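Local coordinates for protein ornithine carbamoyltransferase (PDB 3GRF) that probably transfers the carbamoyl group between carbamoyl phosphate and ornithine, as an ornithine carbamoyltransferase of the arginine degradation pathway in Giardia, at residues L62-T67 with N309-A314; E95-M100 with Q119-P124; A165-S170 with H190-D195; D177-C182 with E204-C209; V238-W243 with E289-S294. All coordinates share one frame; numbering follows the deposited sequence.

Overall arrangement
Contacts 3, 4 and 5 form a connected group in the probable ornithine-binding half of the chain. V191 CG2 of contact 3 packs on M179 CG of contact 4 (3.8 Å), while L178 CD2 of contact 4 lies 3.5 Å from Y239 CE1 of contact 5. Contacts 3 and 5 reach neighbouring strands of the same parallel sheet, and Y166 OH probably hydrogen-bonds D241 OD2 (2.5 Å) just past the strand end. Contact 2 belongs to the carbamoyl-phosphate half, its centre about 38 Å from that of contact 3. Contact 1 joins helices from the two family regions, about 22 Å from contact 2 centre to centre; a nickel ion is bound about 11 Å from the side chain of T64.

Contact 1 of 5, residues L62-T67 with N309-A314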
# COMPACT_ATOMS: atom_id res chain seq x y z
N LEU A 62 -2.23 -11.70 -3.59
CA LEU A 62 -0.92 -11.22 -4.07
C LEU A 62 -0.12 -10.53 -2.98
O LEU A 62 1.05 -10.85 -2.77
CB LEU A 62 -1.16 -10.22 -5.24
CG LEU A 62 -0.82 -10.68 -6.66
CD1 LEU A 62 -0.69 -12.19 -6.80
CD2 LEU A 62 -1.68 -10.08 -7.75
N GLU A 63 -0.77 -9.58 -2.28
CA GLU A 63 -0.14 -8.77 -1.25
C GLU A 63 0.20 -9.68 -0.03
O GLU A 63 1.29 -9.60 0.54
CB GLU A 63 -1.09 -7.59 -0.88
CG GLU A 63 -0.38 -6.22 -0.90
CD GLU A 63 -1.29 -5.01 -0.82
OE1 GLU A 63 -2.27 -4.90 -1.62
OE2 GLU A 63 -1.00 -4.12 0.01
N THR A 64 -0.73 -10.56 0.33
CA THR A 64 -0.54 -11.53 1.40
C THR A 64 0.53 -12.56 1.06
O THR A 64 1.34 -12.95 1.94
CB THR A 64 -1.88 -12.23 1.76
OG1 THR A 64 -2.83 -11.23 2.06
CG2 THR A 64 -1.74 -13.12 3.04
N ALA A 65 0.56 -13.00 -0.21
CA ALA A 65 1.53 -14.01 -0.66
C ALA A 65 2.90 -13.49 -0.41
O ALA A 65 3.74 -14.20 0.15
CB ALA A 65 1.34 -14.40 -2.13
N MET A 66 3.14 -12.21 -0.74
CA MET A 66 4.49 -11.66 -0.60
C MET A 66 4.89 -11.53 0.82
O MET A 66 6.02 -11.83 1.16
CB MET A 66 4.67 -10.32 -1.32
CG MET A 66 4.57 -10.38 -2.86
SD MET A 66 5.90 -11.31 -3.68
CE MET A 66 7.27 -10.30 -3.20
N THR A 67 3.98 -11.08 1.68
CA THR A 67 4.26 -11.02 3.14
C THR A 67 4.63 -12.39 3.68
O THR A 67 5.53 -12.53 4.52
CB THR A 67 3.04 -10.47 3.89
OG1 THR A 67 2.72 -9.18 3.34
CG2 THR A 67 3.32 -10.33 5.40
N ASN A 309 -7.42 -20.46 -1.73
CA ASN A 309 -6.27 -21.12 -2.39
C ASN A 309 -5.58 -20.21 -3.42
O ASN A 309 -4.48 -20.50 -3.88
CB ASN A 309 -6.69 -22.45 -3.05
CG ASN A 309 -6.83 -23.58 -2.04
OD1 ASN A 309 -6.18 -23.59 -0.99
ND2 ASN A 309 -7.66 -24.56 -2.35
N ARG A 310 -6.20 -19.08 -3.75
CA ARG A 310 -5.54 -18.03 -4.51
C ARG A 310 -4.26 -17.63 -3.82
O ARG A 310 -3.25 -17.38 -4.49
CB ARG A 310 -6.43 -16.78 -4.71
CG ARG A 310 -7.60 -16.97 -5.71
CD ARG A 310 -7.07 -17.37 -7.12
NE ARG A 310 -6.32 -16.24 -7.68
CZ ARG A 310 -6.87 -15.14 -8.22
NH1 ARG A 310 -8.19 -15.03 -8.38
NH2 ARG A 310 -6.09 -14.15 -8.63
N LEU A 311 -4.28 -17.64 -2.49
CA LEU A 311 -3.13 -17.23 -1.68
C LEU A 311 -1.96 -18.17 -1.92
O LEU A 311 -0.89 -17.75 -2.33
CB LEU A 311 -3.50 -17.14 -0.16
CG LEU A 311 -2.28 -17.05 0.82
CD1 LEU A 311 -1.38 -15.83 0.55
CD2 LEU A 311 -2.62 -17.18 2.26
N HIS A 312 -2.15 -19.44 -1.61
CA HIS A 312 -1.06 -20.39 -1.70
C HIS A 312 -0.58 -20.64 -3.14
O HIS A 312 0.58 -20.84 -3.40
CB HIS A 312 -1.54 -21.70 -1.07
CG HIS A 312 -2.24 -21.50 0.24
ND1 HIS A 312 -1.61 -21.00 1.35
CD2 HIS A 312 -3.54 -21.68 0.58
CE1 HIS A 312 -2.48 -20.92 2.34
NE2 HIS A 312 -3.66 -21.34 1.90
N SER A 313 -1.50 -20.65 -4.10
CA SER A 313 -1.09 -20.75 -5.52
C SER A 313 -0.35 -19.50 -6.01
O SER A 313 0.45 -19.55 -6.95
CB SER A 313 -2.31 -21.04 -6.35
OG SER A 313 -3.28 -20.05 -6.07
N ALA A 314 -0.59 -18.37 -5.36
CA ALA A 314 0.11 -17.14 -5.71
C ALA A 314 1.51 -17.22 -5.18
O ALA A 314 2.43 -16.81 -5.88
CB ALA A 314 -0.61 -15.89 -5.15
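L311, which reaches across to T64 and A65, also lays its CG against one face of the H312 imidazole in its own helix, 4.0 Å above the ring plane and displaced toward the rim. Side chain to side chain, the two helices meet through methyl groups. Chi1 of L311 (166°) puts CG anti to the backbone N, and the second torsion then turns CD1 toward the facing backbone, with 3.5 Å from L311 CD1 to A65 N as packing. The same methyl touches T64 CG2 at 3.7 Å, the two side chains crossing at about a right angle. T64 OG1 turns back to bond V60 O within its helix. One turn beyond L311, A314 CB meets A65 CB at 3.9 Å, and L62 CD1 closes on A314 CB at 4.1 Å. With two alanines facing each other, the helix axes pass within 8.5 Å at a crossing angle of -52°. Helix 56-69 of the carbamoyl-phosphate family region is thereby packed against helix 303-322 of the Asp/Orn region. Behind it L62 rests on L47 and F51 of strand 46-51; on helix 303-322, R310 and S313 touch C140 of helix 135-151, and M100 of the second subunit packs on T64 and R310.

Contact 2 of 5, residues E95-M100 with Q119-P124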
# COMPACT_ATOMS: atom_id res chain seq x y z
N GLU A 95 10.87 -0.86 -18.90
CA GLU A 95 12.33 -0.75 -18.85
C GLU A 95 12.77 -0.23 -17.50
O GLU A 95 13.75 -0.67 -16.93
CB GLU A 95 12.88 0.15 -19.97
CG GLU A 95 12.93 -0.49 -21.37
CD GLU A 95 14.07 -1.49 -21.59
OE1 GLU A 95 14.27 -1.94 -22.74
OE2 GLU A 95 14.79 -1.85 -20.64
N VAL A 96 11.98 0.70 -16.97
CA VAL A 96 12.34 1.34 -15.72
C VAL A 96 11.98 0.48 -14.50
O VAL A 96 12.76 0.43 -13.57
CB VAL A 96 11.69 2.72 -15.65
CG1 VAL A 96 11.67 3.25 -14.24
CG2 VAL A 96 12.40 3.69 -16.65
N PHE A 97 10.82 -0.18 -14.49
CA PHE A 97 10.49 -1.01 -13.30
C PHE A 97 11.32 -2.28 -13.20
O PHE A 97 11.54 -2.77 -12.11
CB PHE A 97 8.97 -1.20 -13.00
CG PHE A 97 8.15 -1.99 -14.04
CD1 PHE A 97 7.07 -1.35 -14.71
CD2 PHE A 97 8.38 -3.34 -14.30
CE1 PHE A 97 6.26 -2.06 -15.62
CE2 PHE A 97 7.59 -4.06 -15.22
CZ PHE A 97 6.53 -3.42 -15.87
N SER A 98 11.82 -2.76 -14.34
CA SER A 98 12.65 -3.96 -14.43
C SER A 98 14.05 -3.74 -13.88
O SER A 98 14.79 -4.70 -13.70
CB SER A 98 12.78 -4.46 -15.86
OG SER A 98 11.53 -4.52 -16.50
N ARG A 99 14.42 -2.51 -13.61
CA ARG A 99 15.69 -2.24 -12.95
C ARG A 99 15.48 -1.85 -11.48
O ARG A 99 16.40 -1.34 -10.85
CB ARG A 99 16.36 -1.09 -13.67
CG ARG A 99 16.89 -1.42 -15.02
CD ARG A 99 17.22 -0.11 -15.71
NE ARG A 99 17.98 -0.23 -16.96
CZ ARG A 99 17.49 -0.72 -18.10
NH1 ARG A 99 16.23 -1.13 -18.17
NH2 ARG A 99 18.24 -0.76 -19.18
N MET A 100 14.25 -2.02 -10.97
CA MET A 100 13.91 -1.71 -9.56
C MET A 100 13.29 -2.90 -8.84
O MET A 100 13.81 -3.33 -7.80
CB MET A 100 13.02 -0.47 -9.40
CG MET A 100 13.72 0.90 -9.65
SD MET A 100 12.56 2.27 -9.50
CE MET A 100 13.38 3.57 -10.36
N GLN A 119 6.55 -7.45 -23.27
CA GLN A 119 7.53 -7.37 -24.38
C GLN A 119 8.82 -6.71 -23.91
O GLN A 119 9.92 -7.25 -24.10
CB GLN A 119 6.94 -6.56 -25.54
CG GLN A 119 7.35 -6.95 -26.95
CD GLN A 119 6.20 -6.71 -27.93
OE1 GLN A 119 5.28 -7.54 -28.07
NE2 GLN A 119 6.22 -5.55 -28.60
N HIS A 120 8.68 -5.56 -23.24
CA HIS A 120 9.86 -4.72 -22.91
C HIS A 120 10.38 -4.95 -21.51
O HIS A 120 11.43 -4.44 -21.16
CB HIS A 120 9.52 -3.25 -23.04
CG HIS A 120 8.93 -2.89 -24.36
ND1 HIS A 120 9.68 -2.72 -25.49
CD2 HIS A 120 7.64 -2.69 -24.72
CE1 HIS A 120 8.89 -2.41 -26.50
NE2 HIS A 120 7.64 -2.39 -26.06
N ALA A 121 9.62 -5.69 -20.71
CA ALA A 121 9.98 -5.98 -19.34
C ALA A 121 11.09 -7.01 -19.31
O ALA A 121 11.17 -7.92 -20.12
CB ALA A 121 8.77 -6.45 -18.57
N SER A 122 11.99 -6.82 -18.36
CA SER A 122 13.14 -7.69 -18.15
C SER A 122 13.10 -8.38 -16.76
O SER A 122 14.09 -8.99 -16.34
CB SER A 122 14.41 -6.86 -18.28
OG SER A 122 15.57 -7.68 -18.19
N VAL A 123 11.98 -8.29 -16.05
CA VAL A 123 11.68 -9.13 -14.87
C VAL A 123 10.45 -9.95 -15.26
O VAL A 123 9.74 -9.58 -16.17
CB VAL A 123 11.39 -8.27 -13.58
CG1 VAL A 123 12.63 -7.50 -13.13
CG2 VAL A 123 10.26 -7.28 -13.81
N PRO A 124 10.21 -11.10 -14.62
CA PRO A 124 8.96 -11.82 -14.97
C PRO A 124 7.63 -11.02 -14.86
O PRO A 124 7.35 -10.41 -13.84
CB PRO A 124 8.94 -13.01 -14.01
CG PRO A 124 10.32 -13.16 -13.50
CD PRO A 124 11.04 -11.84 -13.65
O HOH W 1 13.32 -4.13 -19.45
O HOH W 2 12.66 -2.03 -24.70
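S98 and S122 supply the direct polar link: the S122 N-H points almost straight at S98 OG, 3.0 Å away with an angle of 176° at the hydrogen. This hydroxyl is also hydrogen-bonded to A94 O in the preceding helical turn, a placement that follows from chi1 of -47°, which sets OG beside its own backbone N. Two partners therefore grip the one oxygen. Water-mediated bonds extend the link toward H120. One water donates to H120 O at 2.6 Å and, weakly, to E95 OE2; a second donates to E95 OE1 and joins H120 ND1 at 3.2 Å. The E95 carboxylate is further held by a salt bridge, R99 NH1 to E95 OE2 at 2.9 Å, with the oxygen in the guanidinium plane and met on its anti side. R99 NE pairs with D305 of the third subunit, so this charge cluster borders the trimer interface. Apolar packing involves the F97 ring: V123 CG2 lies at its edge, 4.4 Å from F97 CD2, and A121 CB stands 4.3 Å from F97 CE2. Separately, V123 CG1 makes a van der Waals contact with the backbone at S98 O, 3.6 Å away. The arrangement ties the C-terminal ends of helices 90-97 and 111-120 together, the latter being the crossover between parallel strands 103-107 and 125-127 in the alpha/beta carbamoyl-phosphate domain.

Contact 3 of 5, residues A165-S170 with H190-D195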
# COMPACT_ATOMS: atom_id res chain seq x y z
N ALA A 165 -15.87 -30.46 -16.22
CA ALA A 165 -16.75 -29.71 -17.15
C ALA A 165 -16.90 -28.22 -16.82
O ALA A 165 -17.05 -27.89 -15.66
CB ALA A 165 -18.14 -30.38 -17.23
N TYR A 166 -16.86 -27.36 -17.85
CA TYR A 166 -17.06 -25.94 -17.71
C TYR A 166 -18.46 -25.69 -18.28
O TYR A 166 -18.77 -26.23 -19.34
CB TYR A 166 -16.03 -25.06 -18.47
CG TYR A 166 -16.43 -23.62 -18.31
CD1 TYR A 166 -17.29 -22.98 -19.24
CD2 TYR A 166 -16.06 -22.93 -17.18
CE1 TYR A 166 -17.74 -21.68 -19.00
CE2 TYR A 166 -16.49 -21.63 -16.94
CZ TYR A 166 -17.35 -21.02 -17.85
OH TYR A 166 -17.78 -19.75 -17.64
N CYS A 167 -19.32 -24.97 -17.55
CA CYS A 167 -20.69 -24.69 -18.04
C CYS A 167 -20.85 -23.20 -18.17
O CYS A 167 -20.41 -22.47 -17.30
CB CYS A 167 -21.79 -25.25 -17.11
SG CYS A 167 -22.13 -26.99 -17.36
N GLY A 168 -21.49 -22.75 -19.25
CA GLY A 168 -21.76 -21.33 -19.36
C GLY A 168 -21.17 -20.68 -20.58
O GLY A 168 -20.90 -21.35 -21.59
N ASP A 169 -21.02 -19.37 -20.49
CA ASP A 169 -20.37 -18.56 -21.51
C ASP A 169 -18.93 -18.95 -21.67
O ASP A 169 -18.09 -18.76 -20.75
CB ASP A 169 -20.41 -17.09 -21.16
CG ASP A 169 -19.95 -16.21 -22.30
OD1 ASP A 169 -19.52 -16.76 -23.35
OD2 ASP A 169 -20.04 -14.98 -22.14
N SER A 170 -18.63 -19.49 -22.85
CA SER A 170 -17.37 -20.17 -23.02
C SER A 170 -16.46 -19.46 -23.98
O SER A 170 -15.38 -19.95 -24.32
CB SER A 170 -17.60 -21.65 -23.36
OG SER A 170 -18.24 -22.28 -22.25
N HIS A 190 -14.82 -31.04 -20.70
CA HIS A 190 -16.05 -30.84 -21.52
C HIS A 190 -16.44 -29.37 -21.43
O HIS A 190 -16.59 -28.84 -20.32
CB HIS A 190 -17.24 -31.64 -20.97
CG HIS A 190 -17.09 -33.12 -21.03
ND1 HIS A 190 -15.93 -33.76 -21.41
CD2 HIS A 190 -17.99 -34.10 -20.75
CE1 HIS A 190 -16.12 -35.07 -21.35
NE2 HIS A 190 -17.36 -35.30 -20.95
N VAL A 191 -16.62 -28.70 -22.55
CA VAL A 191 -17.06 -27.31 -22.50
C VAL A 191 -18.52 -27.23 -22.87
O VAL A 191 -18.90 -27.58 -24.00
CB VAL A 191 -16.22 -26.41 -23.39
CG1 VAL A 191 -16.73 -24.98 -23.28
CG2 VAL A 191 -14.71 -26.51 -23.01
N CYS A 192 -19.33 -26.86 -21.87
CA CYS A 192 -20.80 -26.89 -22.06
C CYS A 192 -21.33 -25.51 -22.32
O CYS A 192 -21.51 -24.70 -21.42
CB CYS A 192 -21.44 -27.58 -20.85
SG CYS A 192 -20.82 -29.26 -20.52
N CYS A 193 -21.59 -25.22 -23.57
CA CYS A 193 -21.94 -23.85 -23.90
C CYS A 193 -23.10 -23.82 -24.88
O CYS A 193 -23.43 -24.82 -25.48
CB CYS A 193 -20.74 -23.12 -24.50
SG CYS A 193 -20.04 -23.93 -25.96
N PRO A 194 -23.73 -22.63 -25.02
CA PRO A 194 -24.76 -22.45 -26.03
C PRO A 194 -24.21 -22.59 -27.44
O PRO A 194 -23.20 -21.98 -27.80
CB PRO A 194 -25.25 -21.02 -25.78
CG PRO A 194 -24.82 -20.67 -24.37
CD PRO A 194 -23.53 -21.41 -24.20
N ASP A 195 -24.90 -23.37 -28.24
CA ASP A 195 -24.57 -23.45 -29.64
C ASP A 195 -24.79 -22.13 -30.35
O ASP A 195 -25.76 -21.97 -31.08
CB ASP A 195 -25.37 -24.55 -30.32
CG ASP A 195 -24.81 -24.89 -31.70
OD1 ASP A 195 -25.07 -26.02 -32.20
OD2 ASP A 195 -24.08 -24.03 -32.26
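Y166 and C192 interlock with their neighbours in a parallel strand pair through three backbone bonds: Y166 N to H190 O (2.9 Å), C192 N to Y166 O (2.7 Å) and G168 N to C192 O (2.9 Å). Alongside this ladder, on the face carrying A165, C167 and C192, C167 SG presses on C192 CB at 3.6 Å. On the other face V191 CG1 packs against S170, 3.3 Å from S170 OG and a tight 3.4 Å from S170 CB. After G168 the chain bends so that S170 lies over V191. At the G168 backbone angles (phi 121°, psi -159°) a CB would jam against the carbonyl O of C167; S170 OG donates to G168 O at 2.9 Å from well above the carbonyl plane. G168 O also touches C193 CB. Further out, helix 173-185 completes the beta-alpha-beta crossover and sets T175 against Y166, S170 and V191, while F225 stacks on H190. The sulfur of C167 is already bonded to C228 SG in a disulfide, and the 4.1 Å between C167 SG and C192 SG is packing without a bond. The covalent link thus fastens the end of strand 164-167 to helix 228-232 directly beside C192.

Contact 4 of 5, residues D177-C182 with E204-C209; sequences DLMRGC and EVIDEC
Two neighbouring crossover helices of the Rossmann-like domain that probably binds ornithine meet here: M179 and R180 of helix 173-185 face V205, I206, E208 and C209 of helix 203-216. The helices flank the parallel sheet and run almost alike, 12° apart with axes 9.5 Å from each other. Toward the sheet, where M179 and C209 also touch I222 of strand 221-225, M179 extends across the gap and bends at its last torsion, so that the methyl CE rests 3.8 Å from V205 CG1 and 4.0 Å from I206 CG1. M179 and V205 cross at about a right angle. Farther from the strands the interaction turns ionic. D177, R180 and E208 make a salt-bridge network in which one guanidinium bridges two carboxylates: R180 NH1 binds D177 OD1 within its own helix at 2.8 Å, and R180 NE binds E208 OE1 across the gap at 2.9 Å. The second bond is bent (143° at the hydrogen); E208 OE1 is met from above its carboxylate plane, and the two flat groups stand 67° apart. F132 adds a cation-pi contact to R180 and S14 takes the other oxygen of E208, so both charges are held from more than one direction. V205 CG2 lies 4.0 Å from R180 NH2. Between the apolar and ionic zones, C209 SG wedges against the facing backbone, 3.6 Å from both M179 C and R180 N.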
# COMPACT_ATOMS: atom_id res chain seq x y z
N ASP A 177 -8.37 -20.56 -20.27
CA ASP A 177 -7.24 -21.01 -19.45
C ASP A 177 -7.51 -22.35 -18.75
O ASP A 177 -6.56 -23.10 -18.50
CB ASP A 177 -6.82 -19.88 -18.47
CG ASP A 177 -5.35 -19.48 -18.59
OD1 ASP A 177 -4.61 -19.94 -19.48
OD2 ASP A 177 -4.92 -18.68 -17.76
N LEU A 178 -8.79 -22.69 -18.44
CA LEU A 178 -9.17 -24.02 -17.85
C LEU A 178 -8.91 -25.10 -18.91
O LEU A 178 -8.35 -26.15 -18.59
CB LEU A 178 -10.65 -24.03 -17.42
CG LEU A 178 -11.06 -24.10 -15.93
CD1 LEU A 178 -9.85 -24.09 -15.00
CD2 LEU A 178 -12.00 -22.94 -15.58
N MET A 179 -9.35 -24.85 -20.14
CA MET A 179 -9.10 -25.78 -21.24
C MET A 179 -7.60 -26.05 -21.38
O MET A 179 -7.19 -27.22 -21.51
CB MET A 179 -9.64 -25.21 -22.55
CG MET A 179 -11.19 -25.10 -22.60
SD MET A 179 -11.71 -23.98 -23.94
CE MET A 179 -11.14 -24.85 -25.39
N ARG A 180 -6.79 -24.99 -21.35
CA ARG A 180 -5.32 -25.15 -21.38
C ARG A 180 -4.77 -25.96 -20.19
O ARG A 180 -3.86 -26.77 -20.38
CB ARG A 180 -4.58 -23.79 -21.46
CG ARG A 180 -4.79 -22.94 -22.76
CD ARG A 180 -4.29 -21.50 -22.55
NE ARG A 180 -4.83 -20.53 -23.55
CZ ARG A 180 -5.39 -19.36 -23.25
NH1 ARG A 180 -5.53 -18.98 -21.99
NH2 ARG A 180 -5.84 -18.56 -24.22
N GLY A 181 -5.26 -25.70 -18.97
CA GLY A 181 -4.79 -26.43 -17.78
C GLY A 181 -5.10 -27.92 -17.93
O GLY A 181 -4.25 -28.77 -17.70
N CYS A 182 -6.33 -28.23 -18.33
CA CYS A 182 -6.78 -29.59 -18.56
C CYS A 182 -5.90 -30.25 -19.63
O CYS A 182 -5.45 -31.35 -19.45
CB CYS A 182 -8.21 -29.62 -19.10
SG CYS A 182 -9.57 -29.38 -17.98
N GLU A 204 -8.86 -20.84 -32.10
CA GLU A 204 -7.46 -20.68 -31.78
C GLU A 204 -7.12 -21.39 -30.46
O GLU A 204 -6.08 -22.04 -30.34
CB GLU A 204 -7.04 -19.20 -31.82
CG GLU A 204 -6.93 -18.44 -30.50
CD GLU A 204 -5.76 -17.45 -30.48
OE1 GLU A 204 -4.64 -17.82 -30.03
OE2 GLU A 204 -5.97 -16.29 -30.92
N VAL A 205 -8.06 -21.32 -29.52
CA VAL A 205 -7.86 -21.83 -28.16
C VAL A 205 -8.00 -23.37 -28.17
O VAL A 205 -7.17 -24.09 -27.61
CB VAL A 205 -8.82 -21.11 -27.15
CG1 VAL A 205 -8.84 -21.80 -25.82
CG2 VAL A 205 -8.44 -19.62 -27.00
N ILE A 206 -9.02 -23.87 -28.87
CA ILE A 206 -9.18 -25.31 -29.11
C ILE A 206 -7.92 -25.89 -29.77
O ILE A 206 -7.33 -26.88 -29.26
CB ILE A 206 -10.43 -25.60 -29.97
CG1 ILE A 206 -11.66 -24.94 -29.36
CG2 ILE A 206 -10.67 -27.09 -30.09
CD1 ILE A 206 -12.86 -24.79 -30.38
N ASP A 207 -7.45 -25.25 -30.85
CA ASP A 207 -6.20 -25.67 -31.54
C ASP A 207 -4.96 -25.71 -30.64
O ASP A 207 -4.21 -26.70 -30.64
CB ASP A 207 -5.88 -24.75 -32.73
CG ASP A 207 -6.90 -24.86 -33.86
OD1 ASP A 207 -7.81 -25.72 -33.79
OD2 ASP A 207 -6.78 -24.08 -34.82
N GLU A 208 -4.73 -24.64 -29.88
CA GLU A 208 -3.65 -24.67 -28.88
C GLU A 208 -3.75 -25.87 -27.97
O GLU A 208 -2.74 -26.53 -27.66
CB GLU A 208 -3.65 -23.40 -28.02
CG GLU A 208 -2.66 -23.48 -26.83
CD GLU A 208 -2.45 -22.15 -26.13
OE1 GLU A 208 -3.44 -21.40 -25.97
OE2 GLU A 208 -1.29 -21.86 -25.74
N CYS A 209 -4.96 -26.14 -27.50
CA CYS A 209 -5.12 -27.25 -26.56
C CYS A 209 -4.85 -28.60 -27.20
O CYS A 209 -4.23 -29.48 -26.58
CB CYS A 209 -6.49 -27.26 -25.89
SG CYS A 209 -6.73 -25.87 -24.85

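Contact 5 of 5, residues V238-W243 with E289-S294; sequences VYTDSW and EEQTAS
T240 opens the contact with E290 and Q291: T240 OG1 lies 3.5 Å from E290 CB, and its methyl CG2 lies 3.6 Å from Q291 CG. The hydroxyl is bonded to C167 O of the adjacent strand and accepts a hydrogen bond from a water that is also hydrogen-bonded to W243 NE1 and E290 O. D241 contributes its backbone, D241 O standing 3.3 Å from E290 CB. Here the chain leaves strand 237-240 at the carboxyl edge of the parallel Rossmann-like sheet, the edge where enzymes of this fold commonly place their binding loops. S242 CA then meets E290 OE2 at 3.6 Å, the glutamate chain being bent at its second torsion (chi2 -87°), while E290 OE1 is taken by T286 N. W243 ends the run with one indole face against the opposing backbone. Over that face sit E289 O, 3.2 Å from W243 CH2, and E290 CB, 3.9 Å from the centroid of the five-membered ring in a CH-pi contact 24° off the normal. E290 N, buried without a polar partner in the model, is 3.8 Å above the same face. W243 N donates to a second water 3.1 Å away, which lies close to the carboxylates of E289 and E290.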
# COMPACT_ATOMS: atom_id res chain seq x y z
N VAL A 238 -17.67 -29.70 -11.74
CA VAL A 238 -18.48 -28.79 -12.53
C VAL A 238 -18.15 -27.35 -12.18
O VAL A 238 -18.32 -26.90 -11.05
CB VAL A 238 -19.97 -29.02 -12.31
CG1 VAL A 238 -20.80 -28.02 -13.19
CG2 VAL A 238 -20.35 -30.48 -12.62
N TYR A 239 -17.72 -26.59 -13.18
CA TYR A 239 -17.14 -25.31 -12.89
C TYR A 239 -17.96 -24.35 -13.72
O TYR A 239 -18.29 -24.66 -14.85
CB TYR A 239 -15.66 -25.35 -13.31
CG TYR A 239 -14.76 -24.20 -12.92
CD1 TYR A 239 -15.03 -22.89 -13.32
CD2 TYR A 239 -13.62 -24.43 -12.23
CE1 TYR A 239 -14.18 -21.85 -13.01
CE2 TYR A 239 -12.76 -23.43 -11.93
CZ TYR A 239 -13.06 -22.13 -12.30
OH TYR A 239 -12.18 -21.14 -11.99
N THR A 240 -18.31 -23.22 -13.13
CA THR A 240 -18.97 -22.15 -13.87
C THR A 240 -18.49 -20.80 -13.41
O THR A 240 -17.75 -20.69 -12.43
CB THR A 240 -20.51 -22.28 -13.80
OG1 THR A 240 -21.09 -21.37 -14.75
CG2 THR A 240 -21.03 -22.02 -12.41
N ASP A 241 -18.82 -19.75 -14.15
CA ASP A 241 -18.46 -18.42 -13.65
C ASP A 241 -19.36 -17.36 -14.23
O ASP A 241 -20.24 -17.67 -15.02
CB ASP A 241 -16.92 -18.14 -13.79
CG ASP A 241 -16.50 -17.54 -15.14
OD1 ASP A 241 -15.58 -16.71 -15.13
OD2 ASP A 241 -17.05 -17.88 -16.19
N SER A 242 -19.14 -16.12 -13.80
CA SER A 242 -20.04 -15.02 -13.98
C SER A 242 -20.49 -14.90 -15.42
O SER A 242 -19.68 -14.89 -16.33
CB SER A 242 -19.35 -13.75 -13.50
OG SER A 242 -19.99 -12.61 -14.02
N TRP A 243 -21.81 -14.81 -15.60
CA TRP A 243 -22.43 -14.44 -16.87
C TRP A 243 -22.28 -12.96 -17.26
O TRP A 243 -22.49 -12.62 -18.43
CB TRP A 243 -23.92 -14.76 -16.80
CG TRP A 243 -24.25 -16.22 -16.84
CD1 TRP A 243 -23.39 -17.27 -17.02
CD2 TRP A 243 -25.55 -16.78 -16.74
NE1 TRP A 243 -24.08 -18.46 -17.03
CE2 TRP A 243 -25.41 -18.18 -16.85
CE3 TRP A 243 -26.83 -16.23 -16.55
CZ2 TRP A 243 -26.51 -19.05 -16.79
CZ3 TRP A 243 -27.92 -17.10 -16.48
CH2 TRP A 243 -27.76 -18.49 -16.60
N GLU A 289 -27.81 -16.69 -11.34
CA GLU A 289 -27.36 -16.63 -12.74
C GLU A 289 -26.63 -17.91 -13.13
O GLU A 289 -27.27 -18.88 -13.47
CB GLU A 289 -26.56 -15.35 -12.99
CG GLU A 289 -27.42 -14.12 -12.66
CD GLU A 289 -26.91 -12.82 -13.24
OE1 GLU A 289 -25.72 -12.78 -13.66
OE2 GLU A 289 -27.71 -11.84 -13.29
N GLU A 290 -25.30 -17.92 -13.03
CA GLU A 290 -24.52 -19.07 -13.53
C GLU A 290 -24.79 -20.34 -12.71
O GLU A 290 -24.61 -21.47 -13.21
CB GLU A 290 -23.03 -18.73 -13.58
CG GLU A 290 -22.38 -18.48 -12.22
CD GLU A 290 -22.49 -17.05 -11.71
OE1 GLU A 290 -21.96 -16.76 -10.63
OE2 GLU A 290 -23.08 -16.19 -12.39
N GLN A 291 -25.24 -20.16 -11.47
CA GLN A 291 -25.71 -21.32 -10.67
C GLN A 291 -26.79 -20.95 -9.65
O GLN A 291 -26.97 -19.79 -9.36
CB GLN A 291 -24.54 -22.03 -10.00
CG GLN A 291 -23.35 -21.11 -9.77
CD GLN A 291 -23.51 -20.36 -8.53
OE1 GLN A 291 -23.35 -19.13 -8.47
NE2 GLN A 291 -23.92 -21.08 -7.51
N THR A 292 -27.52 -21.95 -9.16
CA THR A 292 -28.48 -21.76 -8.09
C THR A 292 -27.80 -21.67 -6.76
O THR A 292 -26.68 -22.16 -6.61
CB THR A 292 -29.57 -22.86 -8.05
OG1 THR A 292 -28.99 -24.13 -7.73
CG2 THR A 292 -30.31 -22.95 -9.38
N ALA A 293 -28.47 -21.04 -5.80
CA ALA A 293 -27.94 -20.87 -4.47
C ALA A 293 -27.78 -22.25 -3.81
O ALA A 293 -26.81 -22.49 -3.10
CB ALA A 293 -28.85 -19.91 -3.64
N SER A 294 -28.67 -23.18 -4.13
CA SER A 294 -28.58 -24.56 -3.64
C SER A 294 -27.31 -25.32 -4.06
O SER A 294 -26.91 -26.25 -3.39
CB SER A 294 -29.78 -25.38 -4.08
OG SER A 294 -29.68 -25.72 -5.44
O HOH W 3 -23.59 -21.25 -16.33
O HOH W 4 -23.56 -13.81 -13.20